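Local atomic coordinates of cellulase (Bacillus sp. BG-CS10, PDB entry 5E09), a protein that probably cleaves internal beta-1,4-glucosidic bonds of cellulose with a family 5 glycoside hydrolase domain that is followed by carbohydrate-binding modules. Residues 57-62 with 306-311; 72-77 with 121-126; 98-103 with 142-147; 219-224 with 265-270. All coordinates share one frame; numbering follows the deposited sequence.

Contact 1 (57-62 with 306-311); sequences SIRIPV and THMLWD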
loop_
_atom_site.group_PDB
_atom_site.type_symbol
_atom_site.label_atom_id
_atom_site.label_comp_id
_atom_site.label_asym_id
_atom_site.label_seq_id
_atom_site.Cartn_x
_atom_site.Cartn_y
_atom_site.Cartn_z
ATOM N N SER A 57 -15.111 -9.569 0.902
ATOM C CA SER A 57 -15.610 -8.464 1.714
ATOM C C SER A 57 -15.105 -7.135 1.197
ATOM O O SER A 57 -14.052 -7.051 0.568
ATOM C CB SER A 57 -15.226 -8.640 3.188
ATOM O OG SER A 57 -13.825 -8.689 3.356
ATOM N N ILE A 58 -15.873 -6.090 1.456
ATOM C CA ILE A 58 -15.524 -4.777 0.961
ATOM C C ILE A 58 -15.659 -3.751 2.082
ATOM O O ILE A 58 -16.626 -3.761 2.844
ATOM C CB ILE A 58 -16.403 -4.391 -0.255
ATOM C CG1 ILE A 58 -16.045 -2.993 -0.767
ATOM C CG2 ILE A 58 -17.878 -4.476 0.097
ATOM C CD1 ILE A 58 -16.893 -2.547 -1.939
ATOM N N ARG A 59 -14.660 -2.886 2.198
ATOM C CA ARG A 59 -14.713 -1.782 3.137
ATOM C C ARG A 59 -15.141 -0.541 2.380
ATOM O O ARG A 59 -14.615 -0.242 1.308
ATOM C CB ARG A 59 -13.361 -1.572 3.814
ATOM C CG ARG A 59 -13.331 -0.477 4.881
ATOM C CD ARG A 59 -12.159 -0.731 5.822
ATOM N NE ARG A 59 -11.962 0.316 6.820
ATOM C CZ ARG A 59 -11.160 1.364 6.660
ATOM N NH1 ARG A 59 -10.488 1.519 5.530
ATOM N NH2 ARG A 59 -11.031 2.258 7.631
ATOM N N ILE A 60 -16.121 0.165 2.918
ATOM C CA ILE A 60 -16.602 1.370 2.271
ATOM C C ILE A 60 -16.354 2.560 3.187
ATOM O O ILE A 60 -17.185 2.886 4.039
ATOM C CB ILE A 60 -18.095 1.263 1.910
ATOM C CG1 ILE A 60 -18.320 0.068 0.986
ATOM C CG2 ILE A 60 -18.568 2.528 1.216
ATOM C CD1 ILE A 60 -19.772 -0.191 0.680
ATOM N N PRO A 61 -15.184 3.193 3.032
ATOM C CA PRO A 61 -14.874 4.395 3.807
ATOM C C PRO A 61 -15.781 5.541 3.390
ATOM O O PRO A 61 -15.972 5.782 2.197
ATOM C CB PRO A 61 -13.410 4.694 3.453
ATOM C CG PRO A 61 -13.143 3.946 2.200
ATOM C CD PRO A 61 -14.042 2.744 2.220
ATOM N N VAL A 62 -16.357 6.229 4.364
ATOM C CA VAL A 62 -17.186 7.389 4.072
ATOM C C VAL A 62 -16.788 8.582 4.927
ATOM O O VAL A 62 -16.693 8.474 6.147
ATOM C CB VAL A 62 -18.676 7.093 4.296
ATOM C CG1 VAL A 62 -19.509 8.293 3.874
ATOM C CG2 VAL A 62 -19.100 5.851 3.521
ATOM N N THR A 306 -7.454 -11.345 8.967
ATOM C CA THR A 306 -8.207 -11.001 7.772
ATOM C C THR A 306 -7.720 -9.641 7.281
ATOM O O THR A 306 -7.642 -8.696 8.060
ATOM C CB THR A 306 -9.718 -10.972 8.046
ATOM O OG1 THR A 306 -10.210 -12.317 8.124
ATOM C CG2 THR A 306 -10.457 -10.240 6.943
ATOM N N HIS A 307 -7.369 -9.543 6.001
ATOM C CA HIS A 307 -6.782 -8.314 5.473
ATOM C C HIS A 307 -7.617 -7.693 4.359
ATOM O O HIS A 307 -8.352 -8.388 3.652
ATOM C CB HIS A 307 -5.365 -8.587 4.970
ATOM C CG HIS A 307 -5.290 -9.695 3.966
ATOM N ND1 HIS A 307 -5.755 -9.559 2.674
ATOM C CD2 HIS A 307 -4.822 -10.959 4.069
ATOM C CE1 HIS A 307 -5.569 -10.695 2.026
ATOM N NE2 HIS A 307 -5.007 -11.563 2.849
HETATM N N MSE A 308 -7.490 -6.377 4.206
HETATM C CA MSE A 308 -8.274 -5.611 3.236
HETATM C C MSE A 308 -7.418 -4.569 2.507
HETATM O O MSE A 308 -6.981 -3.583 3.105
HETATM C CB MSE A 308 -9.449 -4.919 3.933
HETATM C CG MSE A 308 -10.245 -5.833 4.849
HETATM SE SE MSE A 308 -11.845 -4.987 5.517
HETATM C CE MSE A 308 -13.008 -5.279 3.978
ATOM N N LEU A 309 -7.197 -4.788 1.215
ATOM C CA LEU A 309 -6.286 -3.972 0.419
ATOM C C LEU A 309 -6.803 -2.553 0.212
ATOM O O LEU A 309 -7.970 -2.351 -0.125
ATOM C CB LEU A 309 -6.050 -4.641 -0.940
ATOM C CG LEU A 309 -5.277 -3.880 -2.019
ATOM C CD1 LEU A 309 -3.792 -3.848 -1.696
ATOM C CD2 LEU A 309 -5.536 -4.491 -3.392
ATOM N N TRP A 310 -5.932 -1.570 0.412
ATOM C CA TRP A 310 -6.301 -0.185 0.148
ATOM C C TRP A 310 -6.184 0.104 -1.345
ATOM O O TRP A 310 -5.104 -0.018 -1.922
ATOM C CB TRP A 310 -5.425 0.792 0.941
ATOM C CG TRP A 310 -5.724 2.225 0.608
ATOM C CD1 TRP A 310 -4.943 3.084 -0.121
ATOM C CD2 TRP A 310 -6.896 2.958 0.958
ATOM N NE1 TRP A 310 -5.554 4.305 -0.231
ATOM C CE2 TRP A 310 -6.769 4.255 0.428
ATOM C CE3 TRP A 310 -8.052 2.648 1.691
ATOM C CZ2 TRP A 310 -7.734 5.244 0.590
ATOM C CZ3 TRP A 310 -9.020 3.629 1.854
ATOM C CH2 TRP A 310 -8.854 4.911 1.305
ATOM N N ASP A 311 -7.299 0.478 -1.964
ATOM C CA ASP A 311 -7.331 0.750 -3.398
ATOM C C ASP A 311 -8.005 2.089 -3.665
ATOM O O ASP A 311 -9.227 2.174 -3.667
ATOM C CB ASP A 311 -8.066 -0.372 -4.134
ATOM C CG ASP A 311 -7.863 -0.329 -5.654
ATOM O OD1 ASP A 311 -7.519 0.744 -6.207
ATOM O OD2 ASP A 311 -8.061 -1.391 -6.294
#
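M308 reaches R59 through two torsions of its selenomethionine chain: CG sits beside its own backbone N (chi1 -48°), and a bend at chi3 (82°) swings the terminal methyl against strand 57-60. R59 leaves toward the other segment, with CG opposite its backbone N and the chain extended to NE, so that its stem passes the selenium and its guanidinium is carried on toward W310.

The methyl CE of M308 settles on the strand backbone, 3.4 Å from R59 N, with CB of R59 at 3.7 Å from the same CE. S57 OG approaches M308 CE to 3.6 Å, while its hydrogen bond goes elsewhere, to M17 O. P61 CG touches CZ3 of the W310 indole at 4.1 Å, the two rings slanting past each other; the R59 guanidinium turns its edge to the same CZ3.

The strand axes come no nearer than 8.0 Å and make 52°, since strand 20-23 lies between them in the barrel and W21 takes the backbone bonds of S57 and R59.

No hydrogen bond joins the two segments, so what holds them is methyl, selenium and ring packing inside the barrel. The polar end of R59 is gripped by salt bridges to E145 and E271 and hydrogen bonds to N22 and N148, which fixes the guanidinium beside the indole, toward the C-terminal strand ends where the substrate cleft probably lies.

Contact 2 (72-77 with 121-126); sequences PDYTIN and MAKYTA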
loop_
_atom_site.group_PDB
_atom_site.type_symbol
_atom_site.label_atom_id
_atom_site.label_comp_id
_atom_site.label_asym_id
_atom_site.label_seq_id
_atom_site.Cartn_x
_atom_site.Cartn_y
_atom_site.Cartn_z
ATOM N N PRO A 72 -29.053 20.987 15.809
ATOM C CA PRO A 72 -28.521 19.837 16.540
ATOM C C PRO A 72 -28.774 18.493 15.855
ATOM O O PRO A 72 -28.308 17.468 16.357
ATOM C CB PRO A 72 -29.272 19.911 17.865
ATOM C CG PRO A 72 -30.620 20.426 17.464
ATOM C CD PRO A 72 -30.395 21.358 16.290
ATOM N N ASP A 73 -29.501 18.490 14.740
ATOM C CA ASP A 73 -29.831 17.239 14.059
ATOM C C ASP A 73 -28.667 16.711 13.222
ATOM O O ASP A 73 -28.449 15.496 13.139
ATOM C CB ASP A 73 -31.057 17.422 13.165
ATOM C CG ASP A 73 -32.272 17.884 13.935
ATOM O OD1 ASP A 73 -32.342 17.605 15.152
ATOM O OD2 ASP A 73 -33.156 18.524 13.324
ATOM N N TYR A 74 -27.936 17.633 12.600
ATOM C CA TYR A 74 -26.836 17.289 11.705
ATOM C C TYR A 74 -27.272 16.270 10.662
ATOM O O TYR A 74 -26.530 15.333 10.353
ATOM C CB TYR A 74 -25.653 16.739 12.493
ATOM C CG TYR A 74 -25.044 17.710 13.471
ATOM C CD1 TYR A 74 -24.231 18.744 13.032
ATOM C CD2 TYR A 74 -25.262 17.579 14.834
ATOM C CE1 TYR A 74 -23.659 19.630 13.923
ATOM C CE2 TYR A 74 -24.695 18.464 15.735
ATOM C CZ TYR A 74 -23.894 19.487 15.271
ATOM O OH TYR A 74 -23.322 20.369 16.154
ATOM N N THR A 75 -28.481 16.448 10.136
ATOM C CA THR A 75 -29.057 15.473 9.224
ATOM C C THR A 75 -28.171 15.293 7.998
ATOM O O THR A 75 -27.652 16.260 7.439
ATOM C CB THR A 75 -30.474 15.877 8.780
ATOM O OG1 THR A 75 -31.254 16.233 9.929
ATOM C CG2 THR A 75 -31.154 14.726 8.038
ATOM N N ILE A 76 -27.989 14.035 7.615
ATOM C CA ILE A 76 -27.193 13.658 6.458
ATOM C C ILE A 76 -27.982 13.872 5.169
ATOM O O ILE A 76 -29.135 13.452 5.075
ATOM C CB ILE A 76 -26.761 12.179 6.559
ATOM C CG1 ILE A 76 -25.948 11.950 7.839
ATOM C CG2 ILE A 76 -25.992 11.749 5.318
ATOM C CD1 ILE A 76 -25.821 10.490 8.231
ATOM N N ASN A 77 -27.360 14.524 4.188
ATOM C CA ASN A 77 -27.966 14.731 2.871
ATOM C C ASN A 77 -28.530 13.431 2.293
ATOM O O ASN A 77 -27.813 12.438 2.157
ATOM C CB ASN A 77 -26.940 15.334 1.913
ATOM C CG ASN A 77 -27.503 15.573 0.526
ATOM O OD1 ASN A 77 -27.585 14.652 -0.291
ATOM N ND2 ASN A 77 -27.882 16.818 0.247
HETATM N N MSE A 121 -18.782 15.321 20.402
HETATM C CA MSE A 121 -19.640 14.246 20.885
HETATM C C MSE A 121 -21.044 14.341 20.303
HETATM O O MSE A 121 -21.651 13.325 19.962
HETATM C CB MSE A 121 -19.713 14.257 22.406
HETATM C CG MSE A 121 -18.399 13.935 23.070
HETATM SE SE MSE A 121 -17.728 12.161 22.581
HETATM C CE MSE A 121 -19.112 11.100 23.455
ATOM N N ALA A 122 -21.558 15.561 20.187
ATOM C CA ALA A 122 -22.895 15.758 19.633
ATOM C C ALA A 122 -22.991 15.289 18.174
ATOM O O ALA A 122 -23.907 14.543 17.816
ATOM C CB ALA A 122 -23.304 17.219 19.747
ATOM N N LYS A 123 -22.046 15.727 17.342
ATOM C CA LYS A 123 -22.029 15.366 15.923
ATOM C C LYS A 123 -21.814 13.873 15.729
ATOM O O LYS A 123 -22.466 13.245 14.905
ATOM C CB LYS A 123 -20.932 16.122 15.173
ATOM C CG LYS A 123 -21.082 17.620 15.157
ATOM C CD LYS A 123 -20.023 18.270 14.276
ATOM C CE LYS A 123 -20.173 17.848 12.825
ATOM N NZ LYS A 123 -19.224 18.581 11.935
ATOM N N TYR A 124 -20.865 13.329 16.481
ATOM C CA TYR A 124 -20.530 11.913 16.447
ATOM C C TYR A 124 -21.759 11.070 16.789
ATOM O O TYR A 124 -22.085 10.081 16.102
ATOM C CB TYR A 124 -19.384 11.650 17.423
ATOM C CG TYR A 124 -18.812 10.252 17.414
ATOM C CD1 TYR A 124 -17.952 9.835 16.407
ATOM C CD2 TYR A 124 -19.096 9.361 18.444
ATOM C CE1 TYR A 124 -17.409 8.558 16.413
ATOM C CE2 TYR A 124 -18.567 8.094 18.457
ATOM C CZ TYR A 124 -17.724 7.695 17.442
ATOM O OH TYR A 124 -17.194 6.425 17.466
ATOM N N THR A 125 -22.453 11.497 17.838
ATOM C CA THR A 125 -23.681 10.844 18.274
ATOM C C THR A 125 -24.781 10.913 17.220
ATOM O O THR A 125 -25.420 9.901 16.930
ATOM C CB THR A 125 -24.199 11.465 19.568
ATOM O OG1 THR A 125 -23.203 11.311 20.585
ATOM C CG2 THR A 125 -25.479 10.783 20.006
ATOM N N ALA A 126 -24.997 12.100 16.652
ATOM C CA ALA A 126 -25.993 12.273 15.594
ATOM C C ALA A 126 -25.696 11.378 14.387
ATOM O O ALA A 126 -26.602 10.750 13.814
ATOM C CB ALA A 126 -26.059 13.735 15.165
#
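Across the two segments, K123 lies over a face of the Y74 ring in a CH-pi interaction. CG of K123 stands 3.6 Å from the centroid of the Y74 ring and 22° off its normal, displaced toward the hydroxyl-bearing rim, where it is 3.4 Å from CZ. The lysine chain crosses the phenol at about a right angle; its bend at chi3 (63°) takes CD and CE on over the CE1 side, and the ammonium makes a cation-pi contact with W109.

Apolar packing adds two alanine methyls. CB of A126 lies 3.9 Å from Y74 CD2, and A122 CB touches CE2 more loosely at 4.4 Å. The carbonyl O of D73 also rests on the A126 methyl, 3.6 Å from CB.

Hydrogen bonds do not cross directly. Q130, one turn beyond A126, does the bridging instead: its side chain binds Y74 O and I76 N of the loop as well as A126 O of its own helix. Within the helix, T125 OG1 donates to M121 O at 2.6 Å, and T125 N reaches the same carbonyl from its opposite face.

This is peripheral packing: the loop after strand 57-60 is clamped to helix 117-134 just before N77 caps helix 78-93. From the same helix Y124 reaches L102 and S146, beyond the ends of strands 97-100 and 142-145, while M121, Y124 and T125 pack on helix 161-181.

Contact 3 (98-103 with 142-147); sequences VMLNLH and LMFESV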
loop_
_atom_site.group_PDB
_atom_site.type_symbol
_atom_site.label_atom_id
_atom_site.label_comp_id
_atom_site.label_asym_id
_atom_site.label_seq_id
_atom_site.Cartn_x
_atom_site.Cartn_y
_atom_site.Cartn_z
ATOM N N VAL A 98 -19.623 -6.310 4.348
ATOM C CA VAL A 98 -19.374 -4.878 4.184
ATOM C C VAL A 98 -18.985 -4.222 5.512
ATOM O O VAL A 98 -19.582 -4.512 6.544
ATOM C CB VAL A 98 -20.612 -4.159 3.611
ATOM C CG1 VAL A 98 -20.341 -2.665 3.433
ATOM C CG2 VAL A 98 -21.019 -4.793 2.295
HETATM N N MSE A 99 -17.969 -3.361 5.481
HETATM C CA MSE A 99 -17.597 -2.558 6.645
HETATM C C MSE A 99 -17.834 -1.085 6.330
HETATM O O MSE A 99 -17.343 -0.576 5.318
HETATM C CB MSE A 99 -16.129 -2.788 7.047
HETATM C CG MSE A 99 -15.683 -1.927 8.238
HETATM SE SE MSE A 99 -13.818 -2.133 8.805
HETATM C CE MSE A 99 -13.703 -4.087 8.689
ATOM N N LEU A 100 -18.595 -0.409 7.190
ATOM C CA LEU A 100 -18.918 1.010 6.997
ATOM C C LEU A 100 -18.392 1.867 8.155
ATOM O O LEU A 100 -18.481 1.458 9.318
ATOM C CB LEU A 100 -20.428 1.190 6.859
ATOM C CG LEU A 100 -20.942 2.618 6.688
ATOM C CD1 LEU A 100 -20.536 3.159 5.334
ATOM C CD2 LEU A 100 -22.452 2.690 6.872
ATOM N N ASN A 101 -17.847 3.047 7.853
ATOM C CA ASN A 101 -17.274 3.887 8.912
ATOM C C ASN A 101 -17.564 5.382 8.832
ATOM O O ASN A 101 -18.346 5.838 8.000
ATOM C CB ASN A 101 -15.750 3.691 8.969
ATOM C CG ASN A 101 -14.997 4.319 7.794
ATOM O OD1 ASN A 101 -15.515 5.164 7.053
ATOM N ND2 ASN A 101 -13.741 3.913 7.639
ATOM N N LEU A 102 -16.759 6.106 9.607
ATOM C CA LEU A 102 -16.646 7.550 9.614
ATOM C C LEU A 102 -15.178 7.529 9.166
ATOM O O LEU A 102 -14.383 6.809 9.769
ATOM C CB LEU A 102 -16.777 8.106 11.025
ATOM C CG LEU A 102 -18.093 7.815 11.749
ATOM C CD1 LEU A 102 -18.057 8.358 13.170
ATOM C CD2 LEU A 102 -19.269 8.395 10.979
ATOM N N HIS A 103 -14.813 8.302 8.161
ATOM C CA HIS A 103 -13.444 8.269 7.684
ATOM C C HIS A 103 -12.576 9.485 7.937
ATOM O O HIS A 103 -11.963 9.566 8.952
ATOM C CB HIS A 103 -13.403 7.871 6.222
ATOM C CG HIS A 103 -12.133 7.215 5.811
ATOM N ND1 HIS A 103 -11.845 5.910 6.109
ATOM C CD2 HIS A 103 -11.080 7.679 5.113
ATOM C CE1 HIS A 103 -10.668 5.601 5.623
ATOM N NE2 HIS A 103 -10.188 6.655 5.002
ATOM N N LEU A 142 -23.208 -6.833 7.289
ATOM C CA LEU A 142 -22.813 -5.429 7.375
ATOM C C LEU A 142 -22.362 -5.111 8.803
ATOM O O LEU A 142 -23.073 -5.391 9.770
ATOM C CB LEU A 142 -23.958 -4.510 6.953
ATOM C CG LEU A 142 -23.796 -3.017 7.238
ATOM C CD1 LEU A 142 -22.690 -2.419 6.379
ATOM C CD2 LEU A 142 -25.110 -2.295 7.001
HETATM N N MSE A 143 -21.168 -4.542 8.922
HETATM C CA MSE A 143 -20.577 -4.215 10.210
HETATM C C MSE A 143 -20.156 -2.745 10.237
HETATM O O MSE A 143 -19.889 -2.142 9.191
HETATM C CB MSE A 143 -19.375 -5.119 10.486
HETATM C CG MSE A 143 -18.144 -4.785 9.635
HETATM SE SE MSE A 143 -16.900 -6.274 9.510
HETATM C CE MSE A 143 -17.762 -7.235 8.046
ATOM N N PHE A 144 -20.093 -2.179 11.439
ATOM C CA PHE A 144 -19.734 -0.772 11.628
ATOM C C PHE A 144 -18.372 -0.641 12.289
ATOM O O PHE A 144 -18.100 -1.353 13.257
ATOM C CB PHE A 144 -20.772 -0.061 12.502
ATOM C CG PHE A 144 -22.160 -0.044 11.934
ATOM C CD1 PHE A 144 -22.380 -0.132 10.567
ATOM C CD2 PHE A 144 -23.257 0.090 12.775
ATOM C CE1 PHE A 144 -23.673 -0.099 10.050
ATOM C CE2 PHE A 144 -24.547 0.122 12.264
ATOM C CZ PHE A 144 -24.753 0.028 10.898
ATOM N N GLU A 145 -17.515 0.252 11.787
ATOM C CA GLU A 145 -16.328 0.628 12.559
ATOM C C GLU A 145 -16.411 2.095 12.966
ATOM O O GLU A 145 -16.788 2.964 12.170
ATOM C CB GLU A 145 -15.012 0.345 11.813
ATOM C CG GLU A 145 -14.897 0.957 10.464
ATOM C CD GLU A 145 -13.465 1.017 9.931
ATOM O OE1 GLU A 145 -12.505 1.153 10.722
ATOM O OE2 GLU A 145 -13.305 0.927 8.697
ATOM N N SER A 146 -16.048 2.348 14.219
ATOM C CA SER A 146 -16.339 3.613 14.892
ATOM C C SER A 146 -15.776 4.840 14.194
ATOM O O SER A 146 -16.500 5.807 13.963
ATOM C CB SER A 146 -15.807 3.569 16.320
ATOM O OG SER A 146 -14.407 3.371 16.308
ATOM N N VAL A 147 -14.488 4.799 13.871
ATOM C CA VAL A 147 -13.796 5.939 13.275
ATOM C C VAL A 147 -12.483 5.481 12.646
ATOM O O VAL A 147 -11.776 4.644 13.210
ATOM C CB VAL A 147 -13.521 7.039 14.327
ATOM C CG1 VAL A 147 -12.989 6.419 15.621
ATOM C CG2 VAL A 147 -12.557 8.096 13.790
#
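V98 to L100 pair with L142 to F144 as parallel neighbours, residue against residue, the strand axes 4.7 Å apart at closest and twisted by 30°. Three nearly straight backbone bonds zip them together, M143 N to V98 O, L100 N to M143 O and E145 N to L100 O, each 2.9 Å long. CA-H groups of L142 and F144 add contacts to the carbonyls of V98 and L100.

One face of this sheet carries V98, L100, L142 and F144; there V98 CG1 meets L142 CD1 at 3.8 Å, and F144 goes on to meet the W128 ring of helix 117-134. The other face, inside the barrel, carries M99 and M143, with M99 CB against M143 CG at 3.8 Å and the M99 methyl near the M143 selenium.

At the C-terminal end of strand 142-145, E145 lies alongside N101, pointing the same way. Its CG takes the position between backbone N and carbonyl carbon (chi1 55°), which lays the chain beside N101 and sends the carboxylate inward, OE2 next to the selenium of M99. N101 ND2 gives OE2 of E145 a weak bond of 3.2 Å, and also donates to H103 ND1 in the imidazole plane. L102 CD1 lies close to S146 O, which takes a hydrogen bond from W128.

OE2 of E145 also meets R59 in a salt bridge. N101, held at OD1 by V62 N, links this buried ion pair, weakly on the glutamate side, to H103 and probably limits the rotation of that ring.

Contact 4 (219-224 with 265-270); sequences LIATVH and IPVVLG
H224 and G270 meet obliquely at the end of the paired strands, the imidazole CD2 3.8 Å from the glycine C. The ring is held through ND1, which is hydrogen-bonded to E149. The second flat group is the V268 carbonyl, approached on both faces: T222 OG1 donates from one, at 2.8 Å to V268 O, and V223 N from the other, at 3.0 Å. The hydroxyl reaches it because OG1 of T222 stands opposite its backbone N (chi1 -178°), next to the carbonyl carbon.

The rest of the parallel ladder runs from A221 N to P266 O (3.1 Å) through V268 N to A221 O (2.9 Å) and closes with G270 N to V223 O (2.9 Å). This last bond is bent, 131° at the hydrogen, where the chain turns through an inverse gamma turn centred on L269.

Apolar contacts form on both faces of the pair. Beside T222 and V268, CG2 of I220 touches CG2 of V268 at 3.6 Å, and the I220 chain crosses the P266 ring at about a right angle. On the face that carries A221, V223, V267 and L269, V223 CG2 packs on V267 CG1 at 4.2 Å, with I265 close to A221.

In the barrel, strand 190-193 lies on the other side of 219-225, touched by I220 and T222, and strand 306-311 follows 267-272, bonded through L269. Helix 201-214 packs over A221 and I265, and helix 243-261 over V267 and I265.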
loop_
_atom_site.group_PDB
_atom_site.type_symbol
_atom_site.label_atom_id
_atom_site.label_comp_id
_atom_site.label_asym_id
_atom_site.label_seq_id
_atom_site.Cartn_x
_atom_site.Cartn_y
_atom_site.Cartn_z
ATOM N N LEU A 219 -17.291 -8.294 18.782
ATOM C CA LEU A 219 -16.385 -7.170 18.601
ATOM C C LEU A 219 -15.130 -7.600 17.840
ATOM O O LEU A 219 -14.639 -8.715 18.007
ATOM C CB LEU A 219 -16.010 -6.563 19.958
ATOM C CG LEU A 219 -17.135 -5.924 20.789
ATOM C CD1 LEU A 219 -16.602 -5.397 22.113
ATOM C CD2 LEU A 219 -17.834 -4.813 20.028
ATOM N N ILE A 220 -14.627 -6.702 16.999
ATOM C CA ILE A 220 -13.477 -6.970 16.149
ATOM C C ILE A 220 -12.452 -5.854 16.286
ATOM O O ILE A 220 -12.802 -4.682 16.217
ATOM C CB ILE A 220 -13.884 -7.093 14.668
ATOM C CG1 ILE A 220 -14.992 -8.137 14.493
ATOM C CG2 ILE A 220 -12.675 -7.422 13.806
ATOM C CD1 ILE A 220 -15.803 -7.948 13.229
ATOM N N ALA A 221 -11.192 -6.215 16.493
ATOM C CA ALA A 221 -10.117 -5.233 16.545
ATOM C C ALA A 221 -9.650 -4.914 15.131
ATOM O O ALA A 221 -9.608 -5.801 14.285
ATOM C CB ALA A 221 -8.960 -5.753 17.390
ATOM N N THR A 222 -9.309 -3.660 14.860
ATOM C CA THR A 222 -8.743 -3.356 13.557
ATOM C C THR A 222 -7.471 -2.526 13.625
ATOM O O THR A 222 -7.343 -1.605 14.438
ATOM C CB THR A 222 -9.743 -2.625 12.648
ATOM O OG1 THR A 222 -9.130 -2.397 11.374
ATOM C CG2 THR A 222 -10.178 -1.289 13.243
ATOM N N VAL A 223 -6.523 -2.869 12.759
ATOM C CA VAL A 223 -5.309 -2.071 12.641
ATOM C C VAL A 223 -4.977 -1.873 11.168
ATOM O O VAL A 223 -5.569 -2.519 10.297
ATOM C CB VAL A 223 -4.109 -2.714 13.373
ATOM C CG1 VAL A 223 -4.294 -2.618 14.880
ATOM C CG2 VAL A 223 -3.915 -4.162 12.948
ATOM N N HIS A 224 -4.045 -0.964 10.902
ATOM C CA HIS A 224 -3.603 -0.666 9.547
ATOM C C HIS A 224 -2.105 -0.904 9.443
ATOM O O HIS A 224 -1.393 -0.810 10.438
ATOM C CB HIS A 224 -3.931 0.779 9.163
ATOM C CG HIS A 224 -5.394 1.046 9.005
ATOM N ND1 HIS A 224 -5.897 2.305 8.736
ATOM C CD2 HIS A 224 -6.466 0.224 9.077
ATOM C CE1 HIS A 224 -7.209 2.242 8.654
ATOM N NE2 HIS A 224 -7.585 0.992 8.857
ATOM N N ILE A 265 -10.286 -12.446 20.556
ATOM C CA ILE A 265 -10.544 -11.347 19.625
ATOM C C ILE A 265 -9.941 -11.410 18.224
ATOM O O ILE A 265 -8.720 -11.409 18.056
ATOM C CB ILE A 265 -10.061 -10.052 20.314
ATOM C CG1 ILE A 265 -10.512 -10.040 21.778
ATOM C CG2 ILE A 265 -10.557 -8.824 19.562
ATOM C CD1 ILE A 265 -10.089 -8.814 22.542
ATOM N N PRO A 266 -10.807 -11.440 17.205
ATOM C CA PRO A 266 -10.375 -11.500 15.808
ATOM C C PRO A 266 -9.893 -10.139 15.311
ATOM O O PRO A 266 -10.408 -9.106 15.745
ATOM C CB PRO A 266 -11.640 -11.939 15.077
ATOM C CG PRO A 266 -12.742 -11.355 15.892
ATOM C CD PRO A 266 -12.276 -11.411 17.327
ATOM N N VAL A 267 -8.917 -10.148 14.410
ATOM C CA VAL A 267 -8.319 -8.921 13.915
ATOM C C VAL A 267 -8.582 -8.718 12.422
ATOM O O VAL A 267 -8.484 -9.654 11.626
ATOM C CB VAL A 267 -6.796 -8.909 14.172
ATOM C CG1 VAL A 267 -6.159 -7.630 13.625
ATOM C CG2 VAL A 267 -6.512 -9.065 15.658
ATOM N N VAL A 268 -8.948 -7.491 12.064
ATOM C CA VAL A 268 -9.001 -7.064 10.677
ATOM C C VAL A 268 -7.923 -6.013 10.394
ATOM O O VAL A 268 -7.896 -4.925 10.996
ATOM C CB VAL A 268 -10.381 -6.492 10.298
ATOM C CG1 VAL A 268 -10.335 -5.898 8.895
ATOM C CG2 VAL A 268 -11.458 -7.574 10.384
ATOM N N LEU A 269 -7.015 -6.367 9.493
ATOM C CA LEU A 269 -6.093 -5.411 8.910
ATOM C C LEU A 269 -6.888 -4.572 7.911
ATOM O O LEU A 269 -6.916 -4.870 6.722
ATOM C CB LEU A 269 -4.918 -6.128 8.236
ATOM C CG LEU A 269 -3.798 -5.244 7.690
ATOM C CD1 LEU A 269 -3.250 -4.352 8.791
ATOM C CD2 LEU A 269 -2.692 -6.100 7.107
ATOM N N GLY A 270 -7.554 -3.537 8.406
ATOM C CA GLY A 270 -8.530 -2.807 7.614
ATOM C C GLY A 270 -7.981 -2.086 6.399
ATOM O O GLY A 270 -8.716 -1.805 5.449
#

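Contacts 1, 3 and 4 belong to one closed eight-stranded parallel barrel, the TIM barrel of the family 5 catalytic domain, with centres 10 to 12 Å apart. Contacts 3 and 4 each join adjacent strands, whereas contact 1 spans the strand between its two. It closes the longest loop of chain, inside which contacts 2 and 3 alternate and both close before contact 4 opens. R59 and E145 tie contact 1 to contact 3, and M99 meets V268 between contacts 3 and 4. Contact 2 lies outside the barrel, its centre 16 Å from that of contact 3, connected through Y124. Contacts 3 and 4 include strands four and seven, whose C-terminal ends carry the catalytic glutamates in family 5 enzymes, and so probably frame the active site.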